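Local coordinates for Lmo0181 protein (PDB 5F7V) that is a lipoprotein that binds the cyclic glucan cycloalternan and probably delivers it to an ABC transporter, at residues Met257-Pro262 with Ala336-Asn341; Asp155-Ala160 with Leu212-Asn217; Ala68-Glu73 with Lys289-Lys294; Met123-Ser128 with Lys312-Asn317; Lys162-Lys167 with Ser222-Ser227. All coordinates share one frame; numbering follows the deposited sequence. Where two conformers were deposited one is given.

Interaction 1 (Met257-Pro262 with Ala336-Asn341)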
# COMPACT_ATOMS: atom_id res chain seq x y z
N MET A 257 10.08 8.88 -6.17
CA MET A 257 9.91 9.07 -7.62
C MET A 257 9.69 10.54 -7.96
O MET A 257 10.25 11.07 -8.93
CB MET A 257 8.69 8.26 -8.09
CG MET A 257 8.36 8.27 -9.57
SD MET A 257 7.10 7.04 -9.88
CE MET A 257 8.00 5.50 -9.79
N PHE A 258 8.86 11.19 -7.16
CA PHE A 258 8.37 12.51 -7.47
C PHE A 258 9.32 13.61 -7.03
O PHE A 258 9.05 14.77 -7.31
CB PHE A 258 6.97 12.73 -6.89
CG PHE A 258 5.89 11.85 -7.49
CD1 PHE A 258 6.00 11.22 -8.73
CD2 PHE A 258 4.74 11.66 -6.79
CE1 PHE A 258 4.98 10.43 -9.24
CE2 PHE A 258 3.71 10.85 -7.29
CZ PHE A 258 3.83 10.24 -8.52
N GLN A 259 10.44 13.30 -6.39
CA GLN A 259 11.37 14.36 -5.98
C GLN A 259 11.79 15.21 -7.16
O GLN A 259 11.99 16.41 -7.00
CB GLN A 259 12.63 13.82 -5.28
CG GLN A 259 12.34 13.08 -3.98
CD GLN A 259 11.76 14.00 -2.92
OE1 GLN A 259 12.45 14.88 -2.44
NE2 GLN A 259 10.49 13.84 -2.59
N ASP A 260 11.94 14.62 -8.34
CA ASP A 260 12.37 15.40 -9.51
C ASP A 260 11.23 15.63 -10.48
O ASP A 260 11.46 15.91 -11.67
CB ASP A 260 13.61 14.81 -10.19
CG ASP A 260 13.40 13.43 -10.72
OD1 ASP A 260 12.29 12.87 -10.62
OD2 ASP A 260 14.39 12.84 -11.24
N ALA A 261 10.00 15.62 -9.98
CA ALA A 261 8.88 16.06 -10.81
C ALA A 261 9.16 17.48 -11.27
O ALA A 261 9.61 18.29 -10.44
CB ALA A 261 7.57 16.05 -10.04
N PRO A 262 8.93 17.81 -12.56
CA PRO A 262 9.32 19.13 -13.04
C PRO A 262 8.23 20.18 -12.82
O PRO A 262 7.96 21.01 -13.70
CB PRO A 262 9.52 18.87 -14.54
CG PRO A 262 8.47 17.88 -14.85
CD PRO A 262 8.48 16.94 -13.67
N ALA A 336 11.71 17.19 5.71
CA ALA A 336 12.07 16.99 4.32
C ALA A 336 11.01 17.53 3.37
O ALA A 336 9.81 17.59 3.67
CB ALA A 336 12.26 15.49 4.07
N THR A 337 11.48 17.98 2.22
CA THR A 337 10.57 18.54 1.19
C THR A 337 11.19 18.32 -0.20
O THR A 337 12.43 18.36 -0.29
CB THR A 337 10.27 20.02 1.46
OG1 THR A 337 9.34 20.53 0.48
CG2 THR A 337 11.51 20.92 1.47
N PRO A 338 10.40 18.12 -1.25
CA PRO A 338 8.96 18.04 -1.28
C PRO A 338 8.45 16.68 -0.77
O PRO A 338 9.20 15.72 -0.71
CB PRO A 338 8.67 18.27 -2.77
CG PRO A 338 9.82 17.61 -3.47
CD PRO A 338 10.97 18.01 -2.61
N PRO A 339 7.18 16.56 -0.40
CA PRO A 339 6.21 17.66 -0.35
C PRO A 339 6.37 18.41 0.98
O PRO A 339 6.90 17.86 1.95
CB PRO A 339 4.88 16.91 -0.39
CG PRO A 339 5.13 15.64 0.40
CD PRO A 339 6.53 15.28 -0.04
N ASP A 340 5.89 19.65 1.03
CA ASP A 340 5.92 20.41 2.27
C ASP A 340 5.02 19.87 3.35
O ASP A 340 5.39 19.88 4.54
CB ASP A 340 5.55 21.87 2.02
CG ASP A 340 6.62 22.67 1.29
OD1 ASP A 340 7.82 22.43 1.46
OD2 ASP A 340 6.24 23.61 0.57
N ASN A 341 3.82 19.41 2.97
CA ASN A 341 2.81 19.08 3.99
C ASN A 341 2.94 17.64 4.47
O ASN A 341 2.00 16.86 4.39
CB ASN A 341 1.43 19.35 3.43
CG ASN A 341 0.35 19.26 4.48
OD1 ASN A 341 0.62 19.46 5.67
ND2 ASN A 341 -0.87 18.96 4.06
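The one hydrogen bond across this contact runs from Q259 NE2 to P338 O, at 3.0 Å. It is almost straight, with an N-H...O angle of 178°. The oxygen lies in the plane of the Q259 amide. On the acceptor side the donor sits well above the carbonyl plane of P338, not on a lone pair. NE2 also donates to F255 O in the preceding helical turn, and this fixes which way the amide faces. P338 O in turn accepts from R342 NH2.

The van der Waals contact is made by the same two residues. Q259 OE1 lies 3.5 Å from P338 CD, and NE2 lies 3.9 Å from P338 CG. The amide therefore spreads along the CG-CD edge of the proline ring. The glutamine chain reaches this edge by bending at chi2 (-65°).

Backbone shape sets up both partners. F258 to A261 form a type I turn, with A261 N bonded to F258 O. Opposite, the peptide bonds before P338 and before P339 are both cis, which folds the chain sharply. T337 OG1 donates to D340 OD1 at 2.6 Å across this fold. P338 and P339 also pack on W265 of strand 265-268, and N341 bonds to D266 and V267.

The contact lies at the surface and buries little area. It joins the region of helix 255-258 to the loop between helices 327-335 and 343-347. A single straight N-H...O bond holds it, with slight packing on the proline ring, and both the donor and the acceptor have a second partner.

Interaction 2 (Asp155-Ala160 with Leu212-Asn217)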
# COMPACT_ATOMS: atom_id res chain seq x y z
N ASP A 155 -16.03 18.49 -3.38
CA ASP A 155 -15.00 19.53 -3.60
C ASP A 155 -13.93 19.02 -4.53
O ASP A 155 -13.45 19.76 -5.42
CB ASP A 155 -14.36 19.94 -2.29
CG ASP A 155 -15.37 20.45 -1.31
OD1 ASP A 155 -15.92 21.53 -1.58
OD2 ASP A 155 -15.63 19.81 -0.27
N GLU A 156 -13.50 17.79 -4.39
CA GLU A 156 -12.51 17.29 -5.32
C GLU A 156 -13.10 17.06 -6.71
O GLU A 156 -12.39 17.24 -7.72
CB GLU A 156 -11.90 16.01 -4.80
CG GLU A 156 -11.08 15.35 -5.86
CD GLU A 156 -10.28 14.21 -5.29
OE1 GLU A 156 -10.23 13.93 -4.04
OE2 GLU A 156 -9.72 13.57 -6.21
N GLU A 157 -14.36 16.68 -6.82
CA GLU A 157 -14.95 16.52 -8.14
C GLU A 157 -15.06 17.87 -8.83
O GLU A 157 -14.78 17.95 -10.03
CB GLU A 157 -16.33 15.88 -8.03
CG GLU A 157 -16.32 14.40 -7.60
CD GLU A 157 -17.68 13.81 -7.23
OE1 GLU A 157 -18.69 14.46 -7.54
OE2 GLU A 157 -17.82 12.65 -6.73
N ALA A 158 -15.46 18.91 -8.14
CA ALA A 158 -15.59 20.22 -8.76
C ALA A 158 -14.22 20.74 -9.18
O ALA A 158 -14.03 21.27 -10.29
CB ALA A 158 -16.27 21.22 -7.86
N ALA A 159 -13.21 20.57 -8.32
CA ALA A 159 -11.83 20.96 -8.63
C ALA A 159 -11.36 20.20 -9.82
O ALA A 159 -10.82 20.78 -10.75
CB ALA A 159 -10.92 20.77 -7.45
N ALA A 160 -11.56 18.89 -9.83
CA ALA A 160 -11.13 18.04 -10.94
C ALA A 160 -11.77 18.47 -12.24
O ALA A 160 -11.11 18.46 -13.29
CB ALA A 160 -11.46 16.59 -10.68
N LEU A 212 -18.72 3.49 -5.54
CA LEU A 212 -18.11 3.06 -6.80
C LEU A 212 -18.47 3.95 -7.95
O LEU A 212 -17.59 4.25 -8.77
CB LEU A 212 -18.49 1.62 -7.10
CG LEU A 212 -17.89 1.00 -8.39
CD1 LEU A 212 -16.39 0.96 -8.34
CD2 LEU A 212 -18.42 -0.41 -8.56
N THR A 213 -19.73 4.37 -8.00
CA THR A 213 -20.17 5.29 -9.03
C THR A 213 -19.42 6.61 -8.96
O THR A 213 -19.08 7.19 -10.03
CB THR A 213 -21.69 5.48 -8.96
OG1 THR A 213 -22.31 4.19 -9.06
CG2 THR A 213 -22.21 6.42 -10.08
N HIS A 214 -19.10 7.08 -7.77
CA HIS A 214 -18.29 8.28 -7.62
C HIS A 214 -16.95 8.10 -8.35
O HIS A 214 -16.50 9.02 -9.04
CB HIS A 214 -18.18 8.58 -6.11
CG HIS A 214 -16.88 9.19 -5.70
ND1 HIS A 214 -16.50 10.52 -5.90
CD2 HIS A 214 -15.88 8.60 -5.00
CE1 HIS A 214 -15.31 10.68 -5.37
NE2 HIS A 214 -14.92 9.55 -4.82
N LEU A 215 -16.30 6.95 -8.18
CA LEU A 215 -15.04 6.66 -8.89
C LEU A 215 -15.24 6.48 -10.39
O LEU A 215 -14.52 7.07 -11.21
CB LEU A 215 -14.34 5.43 -8.33
CG LEU A 215 -13.94 5.54 -6.85
CD1 LEU A 215 -13.40 4.19 -6.40
CD2 LEU A 215 -12.95 6.66 -6.60
N THR A 216 -16.20 5.65 -10.80
CA THR A 216 -16.27 5.31 -12.23
C THR A 216 -16.80 6.46 -13.06
O THR A 216 -16.35 6.62 -14.20
CB THR A 216 -17.07 4.03 -12.45
OG1 THR A 216 -18.41 4.20 -12.00
CG2 THR A 216 -16.47 2.83 -11.74
N ASN A 217 -17.69 7.29 -12.49
CA ASN A 217 -18.18 8.42 -13.28
C ASN A 217 -17.08 9.40 -13.60
O ASN A 217 -17.18 10.08 -14.64
CB ASN A 217 -19.26 9.16 -12.51
CG ASN A 217 -20.65 8.59 -12.66
OD1 ASN A 217 -20.87 7.71 -13.46
ND2 ASN A 217 -21.58 9.18 -11.95
O HOH W 1 -17.91 11.29 -9.72
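H214 ND1 donates to E157 OE2 over 2.6 Å, a short histidine-carboxylate hydrogen bond. The N-H...O angle is 163°, and the oxygen sits at the ring edge, close to the ring plane. It offers its anti lone pair, on the side away from OE1. The carboxylate and ring planes are only 29° apart, so the two groups lie nearly flat with each other.

Water 1 donates to H214 O at 2.8 Å and, more weakly, to E157 OE2. It thus ties the carboxylate to the backbone of the same histidine. E157 arrives on a chain extended beyond CG.

The two helices, 153-163 and 206-220, belong to an alpha/beta lobe of the type II solute-binding protein fold. The H214 side chain is about 13 Å from a bound glucose, so the pair stands clear of the glycan.

Further out, W153 stacks on the H214 ring and V185 of helix 179-187 touches it. The neighbouring E156, in the conformer given, bonds through OE2 to H249 NE2 and T173 OG1, linking helix 153-163 to the sheet. L212 and T216 pack against helices 361-376 and 382-397.

Interaction 3 (Ala68-Glu73 with Lys289-Lys294)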
# COMPACT_ATOMS: atom_id res chain seq x y z
N ALA A 68 12.05 -22.01 -1.48
CA ALA A 68 11.67 -20.78 -0.80
C ALA A 68 12.89 -19.93 -0.45
O ALA A 68 13.93 -20.45 -0.04
CB ALA A 68 10.89 -21.11 0.46
N PRO A 69 12.78 -18.62 -0.62
CA PRO A 69 13.80 -17.73 -0.07
C PRO A 69 13.86 -17.89 1.45
O PRO A 69 12.86 -18.20 2.08
CB PRO A 69 13.27 -16.33 -0.43
CG PRO A 69 12.17 -16.52 -1.42
CD PRO A 69 11.62 -17.90 -1.17
N ASP A 70 15.02 -17.70 2.06
CA ASP A 70 15.09 -17.79 3.50
C ASP A 70 14.26 -16.74 4.19
O ASP A 70 13.63 -17.03 5.20
CB ASP A 70 16.53 -17.68 3.99
CG ASP A 70 17.42 -18.75 3.44
OD1 ASP A 70 17.18 -19.94 3.74
OD2 ASP A 70 18.34 -18.39 2.69
N ALA A 71 14.27 -15.53 3.65
CA ALA A 71 13.50 -14.43 4.19
C ALA A 71 12.75 -13.82 3.00
O ALA A 71 13.30 -13.75 1.91
CB ALA A 71 14.40 -13.41 4.84
N PHE A 72 11.53 -13.34 3.22
CA PHE A 72 10.80 -12.70 2.13
C PHE A 72 9.80 -11.71 2.65
O PHE A 72 9.24 -11.86 3.73
CB PHE A 72 10.15 -13.74 1.20
CG PHE A 72 9.33 -14.80 1.87
CD1 PHE A 72 8.00 -14.62 2.13
CD2 PHE A 72 9.93 -16.00 2.23
CE1 PHE A 72 7.26 -15.63 2.73
CE2 PHE A 72 9.17 -17.02 2.82
CZ PHE A 72 7.82 -16.83 3.05
N GLU A 73 9.58 -10.71 1.83
CA GLU A 73 8.66 -9.61 2.13
C GLU A 73 7.22 -10.03 1.90
O GLU A 73 6.90 -10.73 0.94
CB GLU A 73 9.01 -8.42 1.27
CG GLU A 73 8.60 -7.11 1.88
CD GLU A 73 9.07 -5.92 1.12
OE1 GLU A 73 9.25 -6.01 -0.12
OE2 GLU A 73 9.24 -4.84 1.74
N LYS A 289 9.49 -21.43 6.68
CA LYS A 289 9.39 -22.58 7.57
C LYS A 289 10.41 -23.65 7.28
O LYS A 289 10.78 -24.36 8.20
CB LYS A 289 8.00 -23.20 7.47
CG LYS A 289 7.77 -24.32 8.46
CD LYS A 289 6.28 -24.41 8.72
CE LYS A 289 5.89 -25.12 10.00
NZ LYS A 289 4.40 -24.96 9.97
N ASP A 290 10.84 -23.78 6.03
CA ASP A 290 11.74 -24.86 5.66
C ASP A 290 13.20 -24.44 5.56
O ASP A 290 14.05 -25.27 5.20
CB ASP A 290 11.23 -25.49 4.35
CG ASP A 290 9.96 -26.28 4.54
OD1 ASP A 290 9.68 -26.84 5.64
OD2 ASP A 290 9.23 -26.40 3.54
N SER A 291 13.52 -23.19 5.88
CA SER A 291 14.90 -22.75 5.84
C SER A 291 15.76 -23.43 6.90
O SER A 291 15.32 -23.64 8.02
CB SER A 291 14.96 -21.24 6.05
OG SER A 291 16.32 -20.80 6.15
N ASP A 292 16.99 -23.75 6.49
CA ASP A 292 18.05 -24.24 7.35
C ASP A 292 18.85 -23.11 8.01
O ASP A 292 19.83 -23.38 8.71
CB ASP A 292 19.09 -25.07 6.57
CG ASP A 292 18.53 -26.31 5.90
OD1 ASP A 292 17.63 -26.98 6.48
OD2 ASP A 292 19.07 -26.64 4.80
N LYS A 293 18.43 -21.87 7.78
CA LYS A 293 19.20 -20.69 8.17
C LYS A 293 18.27 -19.71 8.88
O LYS A 293 18.36 -18.49 8.69
CB LYS A 293 19.79 -20.04 6.91
CG LYS A 293 20.71 -20.94 6.11
CD LYS A 293 21.09 -20.31 4.79
CE LYS A 293 21.61 -21.40 3.87
NZ LYS A 293 21.90 -20.91 2.52
N LYS A 294 17.41 -20.23 9.75
CA LYS A 294 16.39 -19.38 10.33
C LYS A 294 16.97 -18.35 11.29
O LYS A 294 16.48 -17.22 11.31
CB LYS A 294 15.33 -20.18 11.07
CG LYS A 294 14.56 -21.13 10.18
CD LYS A 294 13.38 -21.68 10.97
CE LYS A 294 12.42 -22.53 10.15
NZ LYS A 294 13.08 -23.79 9.78
O HOH W 2 20.05 -19.79 1.12
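The carboxylate of D70 is the flat group that meets the second segment. S291 OG donates to its OD1 at 2.7 Å, on the anti side and 29° out of the carboxylate plane. The methylene chain of K293 passes above the plane on this same side. Its CD is 4.0 Å from D70 OD2 and about as far from OD1. The F72 ring belongs to the first segment and is met at its edge by P69 O.

S291 OG serves twice. Besides donating to D70, it accepts from K293 N at 2.9 Å, an ST turn. K293 is the N-cap residue of helix 294-306, so the turn leads straight into that helix. The hydroxyl lies anti to the S291 nitrogen (chi1 174°), facing both partners.

K293 NZ stays 4.4 Å from D70 OD2, beyond salt-bridge range. Water 2 fills in: it donates to D70 OD2 and accepts from K293 NZ. The lysine amine also bonds to E14 O. Next along the chain, K294 NZ closes the loop on itself by donating to K289 O and, at 2.9 Å, to S291 O.

D70 sits just before strand 71-75. Its backbone bonds to S288, and its N bonds to T16 OG1 of strand 13-19. The loop after strand 278-287 is thus joined to the start of strand 71-75, which lies between strands 13-19 and 278-287. For a buried acid the chemistry implies good compensation: one oxygen takes a hydroxyl, the other a water, and the nearby lysine charge would probably stabilise the anion.

Interaction 4 (Met123-Ser128 with Lys312-Asn317)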
# COMPACT_ATOMS: atom_id res chain seq x y z
N MET A 123 8.29 -9.97 10.94
CA MET A 123 8.79 -8.75 11.57
C MET A 123 8.45 -7.56 10.70
O MET A 123 8.76 -7.51 9.53
CB MET A 123 10.30 -8.85 11.75
CG MET A 123 10.71 -9.99 12.66
SD MET A 123 10.27 -9.77 14.41
CE MET A 123 11.67 -8.86 15.03
N VAL A 124 7.81 -6.58 11.33
CA VAL A 124 7.34 -5.43 10.57
C VAL A 124 8.50 -4.59 10.09
O VAL A 124 9.40 -4.24 10.85
CB VAL A 124 6.34 -4.58 11.36
CG1 VAL A 124 6.91 -4.08 12.68
CG2 VAL A 124 5.86 -3.44 10.49
N GLU A 125 8.49 -4.28 8.81
CA GLU A 125 9.57 -3.57 8.12
C GLU A 125 9.24 -2.11 7.87
O GLU A 125 10.11 -1.24 7.99
CB GLU A 125 9.83 -4.30 6.79
CG GLU A 125 10.84 -3.64 5.92
CD GLU A 125 10.74 -4.00 4.47
OE1 GLU A 125 9.75 -4.76 4.13
OE2 GLU A 125 11.59 -3.54 3.72
N SER A 126 8.01 -1.83 7.50
CA SER A 126 7.62 -0.46 7.19
C SER A 126 6.11 -0.34 7.24
O SER A 126 5.38 -1.33 7.23
CB SER A 126 8.12 -0.02 5.82
OG SER A 126 7.48 -0.70 4.76
N PHE A 127 5.60 0.89 7.30
CA PHE A 127 4.18 1.14 7.11
C PHE A 127 3.99 2.38 6.26
O PHE A 127 4.92 3.20 6.07
CB PHE A 127 3.41 1.11 8.44
CG PHE A 127 3.62 2.32 9.30
CD1 PHE A 127 4.67 2.36 10.21
CD2 PHE A 127 2.78 3.43 9.23
CE1 PHE A 127 4.91 3.45 11.02
CE2 PHE A 127 3.02 4.52 10.04
CZ PHE A 127 4.06 4.52 10.92
N SER A 128 2.78 2.49 5.74
CA SER A 128 2.52 3.56 4.75
C SER A 128 1.03 3.82 4.60
O SER A 128 0.19 3.11 5.13
CB SER A 128 3.08 3.11 3.39
OG SER A 128 2.41 1.99 2.87
N LYS A 312 17.16 5.13 10.08
CA LYS A 312 17.68 6.41 9.59
C LYS A 312 17.86 6.41 8.08
O LYS A 312 17.60 7.45 7.45
CB LYS A 312 19.02 6.71 10.25
CG LYS A 312 18.85 7.08 11.71
CD LYS A 312 20.17 6.98 12.44
CE LYS A 312 20.09 7.64 13.80
NZ LYS A 312 21.32 7.37 14.59
N ILE A 313 18.30 5.30 7.50
CA ILE A 313 18.40 5.17 6.05
C ILE A 313 17.02 5.31 5.40
O ILE A 313 16.88 6.00 4.40
CB ILE A 313 19.07 3.85 5.65
CG1 ILE A 313 20.55 3.81 6.06
CG2 ILE A 313 18.93 3.57 4.16
CD1 ILE A 313 21.09 2.40 6.09
N ARG A 314 16.05 4.62 5.99
CA ARG A 314 14.70 4.64 5.47
C ARG A 314 14.16 6.06 5.44
O ARG A 314 13.56 6.47 4.45
CB ARG A 314 13.85 3.72 6.35
CG ARG A 314 12.46 3.61 5.79
CD ARG A 314 11.66 2.52 6.44
NE ARG A 314 12.12 1.17 6.14
CZ ARG A 314 11.76 0.46 5.08
NH1 ARG A 314 12.21 -0.77 5.00
NH2 ARG A 314 10.94 0.95 4.15
N ILE A 315 14.28 6.76 6.56
CA ILE A 315 13.86 8.13 6.69
C ILE A 315 14.55 9.02 5.66
O ILE A 315 13.91 9.82 4.96
CB ILE A 315 14.04 8.63 8.14
CG1 ILE A 315 13.08 7.96 9.13
CG2 ILE A 315 13.98 10.16 8.21
CD1 ILE A 315 11.63 8.40 9.07
N ASP A 316 15.86 8.88 5.58
CA ASP A 316 16.60 9.72 4.63
C ASP A 316 16.16 9.56 3.18
O ASP A 316 16.23 10.51 2.40
CB ASP A 316 18.11 9.41 4.70
CG ASP A 316 18.91 10.45 3.96
OD1 ASP A 316 18.76 11.65 4.25
OD2 ASP A 316 19.67 10.03 3.06
N ASN A 317 15.70 8.37 2.84
CA ASN A 317 15.26 8.06 1.48
C ASN A 317 13.76 8.17 1.24
O ASN A 317 13.31 7.80 0.15
CB ASN A 317 15.81 6.67 1.11
CG ASN A 317 17.30 6.72 0.89
OD1 ASN A 317 17.78 7.22 -0.14
ND2 ASN A 317 18.07 6.32 1.89
O HOH W 3 9.60 -1.17 2.95
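R314 leaves its helix with CG trans to the backbone nitrogen and then turns at chi3 (-69°), which brings its guanidinium over the backbone of E125 and S126. E125 is also trans at chi1 and extended beyond CG, so its carboxylate reaches NH1 of the arginine.

R314 NH1 and E125 OE2 form a salt bridge of 3.1 Å. The hydrogen bond within it is bent, at 140°. The two planes stand 84° apart. The arginine meets OE2 on its anti side, out of the carboxylate plane, while OE2 itself lies near the guanidinium plane.

E125 O and S126 CB lie over one face of the guanidinium, toward its rim. E125 O is 3.6 Å from R314 NE, and S126 CB is 3.4 Å from R314 NH2. R314 also makes a cation-pi contact with W319, and NH2 donates to W319 O. Water 3 accepts from NH2 at 2.8 Å and donates to S126 OG. The serine OG bonds to E320 OE1 as well.

Near the end of helix 308-316, N317 ND2 donates to I313 O at 2.8 Å. The N317 backbone N reaches the same oxygen from the opposite face.

All three touching residues are buried. E125 and S126 both face N283 and form a classic beta bulge in strand 119-135. The S126 side chain lies about 5 Å from a bound glucose, and S128 touches one. The arrangement is that of a helix arginine held against a bulged strand that runs on to the glycan pocket of a type II solute-binding fold.

Interaction 5 (Lys162-Lys167 with Ser222-Ser227)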
# COMPACT_ATOMS: atom_id res chain seq x y z
N LYS A 162 -12.79 21.55 -13.09
CA LYS A 162 -12.17 22.80 -13.53
C LYS A 162 -10.72 22.62 -13.96
O LYS A 162 -10.27 23.37 -14.80
CB LYS A 162 -12.22 23.83 -12.39
CG LYS A 162 -13.66 24.24 -12.10
CD LYS A 162 -13.77 25.39 -11.09
CE LYS A 162 -13.41 24.97 -9.69
NZ LYS A 162 -13.51 26.07 -8.69
N LEU A 163 -10.06 21.56 -13.51
CA LEU A 163 -8.67 21.31 -13.84
C LEU A 163 -8.51 20.42 -15.06
O LEU A 163 -7.39 20.24 -15.51
CB LEU A 163 -7.93 20.71 -12.65
CG LEU A 163 -7.69 21.70 -11.50
CD1 LEU A 163 -7.53 21.00 -10.15
CD2 LEU A 163 -6.59 22.67 -11.79
N THR A 164 -9.59 19.86 -15.56
CA THR A 164 -9.49 19.03 -16.79
C THR A 164 -9.46 19.92 -18.01
O THR A 164 -10.28 20.82 -18.14
CB THR A 164 -10.68 18.06 -16.81
OG1 THR A 164 -10.57 17.21 -15.66
CG2 THR A 164 -10.63 17.22 -18.08
N ASP A 165 -8.49 19.67 -18.89
CA ASP A 165 -8.30 20.44 -20.12
C ASP A 165 -8.06 19.42 -21.22
O ASP A 165 -6.93 18.99 -21.47
CB ASP A 165 -7.13 21.39 -19.94
CG ASP A 165 -6.89 22.26 -21.15
OD1 ASP A 165 -7.65 22.22 -22.16
OD2 ASP A 165 -5.89 23.01 -21.05
N ALA A 166 -9.18 18.95 -21.76
CA ALA A 166 -9.15 17.78 -22.64
C ALA A 166 -8.26 17.96 -23.85
O ALA A 166 -7.51 17.06 -24.18
CB ALA A 166 -10.56 17.39 -23.08
N LYS A 167 -8.25 19.14 -24.46
CA LYS A 167 -7.43 19.28 -25.67
C LYS A 167 -5.94 19.17 -25.41
O LYS A 167 -5.19 18.81 -26.31
CB LYS A 167 -7.75 20.61 -26.36
CG LYS A 167 -7.18 21.82 -25.63
CD LYS A 167 -7.69 23.10 -26.25
CE LYS A 167 -7.11 24.26 -25.47
NZ LYS A 167 -7.62 24.39 -24.11
N SER A 222 -17.93 12.36 -16.40
CA SER A 222 -17.33 13.69 -16.41
C SER A 222 -15.99 13.67 -17.11
O SER A 222 -15.50 14.74 -17.51
CB SER A 222 -17.17 14.22 -14.99
OG SER A 222 -16.34 13.33 -14.25
N LYS A 223 -15.36 12.50 -17.26
CA LYS A 223 -14.09 12.37 -17.97
C LYS A 223 -13.00 13.28 -17.42
O LYS A 223 -12.24 13.86 -18.15
CB LYS A 223 -14.30 12.53 -19.48
CG LYS A 223 -15.30 11.53 -20.06
CD LYS A 223 -15.30 11.53 -21.58
CE LYS A 223 -16.19 12.64 -22.04
NZ LYS A 223 -16.28 12.67 -23.52
N VAL A 224 -12.97 13.36 -16.10
CA VAL A 224 -11.95 14.12 -15.38
C VAL A 224 -10.75 13.28 -14.94
O VAL A 224 -9.80 13.82 -14.40
CB VAL A 224 -12.52 14.85 -14.16
CG1 VAL A 224 -13.60 15.81 -14.60
CG2 VAL A 224 -13.04 13.89 -13.11
N ALA A 225 -10.80 11.97 -15.20
CA ALA A 225 -9.77 11.00 -14.82
C ALA A 225 -9.46 10.16 -16.05
O ALA A 225 -10.39 9.81 -16.80
CB ALA A 225 -10.26 10.15 -13.67
N PRO A 226 -8.17 9.83 -16.28
CA PRO A 226 -7.83 9.06 -17.47
C PRO A 226 -8.40 7.64 -17.41
O PRO A 226 -8.39 7.00 -16.33
CB PRO A 226 -6.30 9.09 -17.47
CG PRO A 226 -5.93 9.31 -16.05
CD PRO A 226 -6.97 10.25 -15.52
N SER A 227 -8.88 7.13 -18.53
CA SER A 227 -9.43 5.79 -18.60
C SER A 227 -8.36 4.76 -18.79
O SER A 227 -7.22 5.10 -19.07
CB SER A 227 -10.36 5.70 -19.77
OG SER A 227 -9.61 5.76 -20.96
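T164 and V224 bring the two backbones closest, with their CA atoms 5.7 Å apart. T164 follows the end of helix 153-163 in an extended conformation. On the other side K223 is the first residue to leave helix 206-220, and its positive phi (55°) ends the helix and starts the loop. V224 is held there by backbone bonding to T173 of strand 171-174.

No hydrogen bond crosses between the segments. T164 OG1 lies 3.4 Å from both V224 CA and V224 CB, so the hydroxyl rests on aliphatic atoms. It is not left without partners: OG1 bonds to A160 O, one turn back in the helix, and to G172 N. Its position beside the T164 nitrogen (chi1 -62°) suits the bond to A160. The methyl CG2 takes the other branch and lies 3.7 Å from K223 O. The T164 and V224 side chains meet at about a right angle.

Farther along, D165 OD1 receives K167 NZ on its syn lone pair. S227 caps the start of helix 228-231 with its side chain, and its own N bonds to D230 OD2.

V224 also packs on A160 and K161. The site is a meeting of two helix-ending loops beside a strand, in an alpha/beta lobe of the solute-binding fold.

Interactions 3 and 4 are buried and reach the same sheet. Between them E73 OE2 and E125 OE1 come within 2.4 Å, so a proton is probably shared there. Both use ionisable side chains with several partners and a water. Interaction 1 is at the surface, its centre about 18 Å from that of interaction 4, and rests on a neutral amide. Interactions 2 and 5 share helix 153-163 and touch: N217 O is 3.0 Å from S222 N, a probable hydrogen bond, and A160 O packs on V224 CG1. Interaction 2 is a polar surface bond between helices; interaction 5 is partly buried, without a crossing hydrogen bond. Both lie across the chain's centre from interactions 3 and 4.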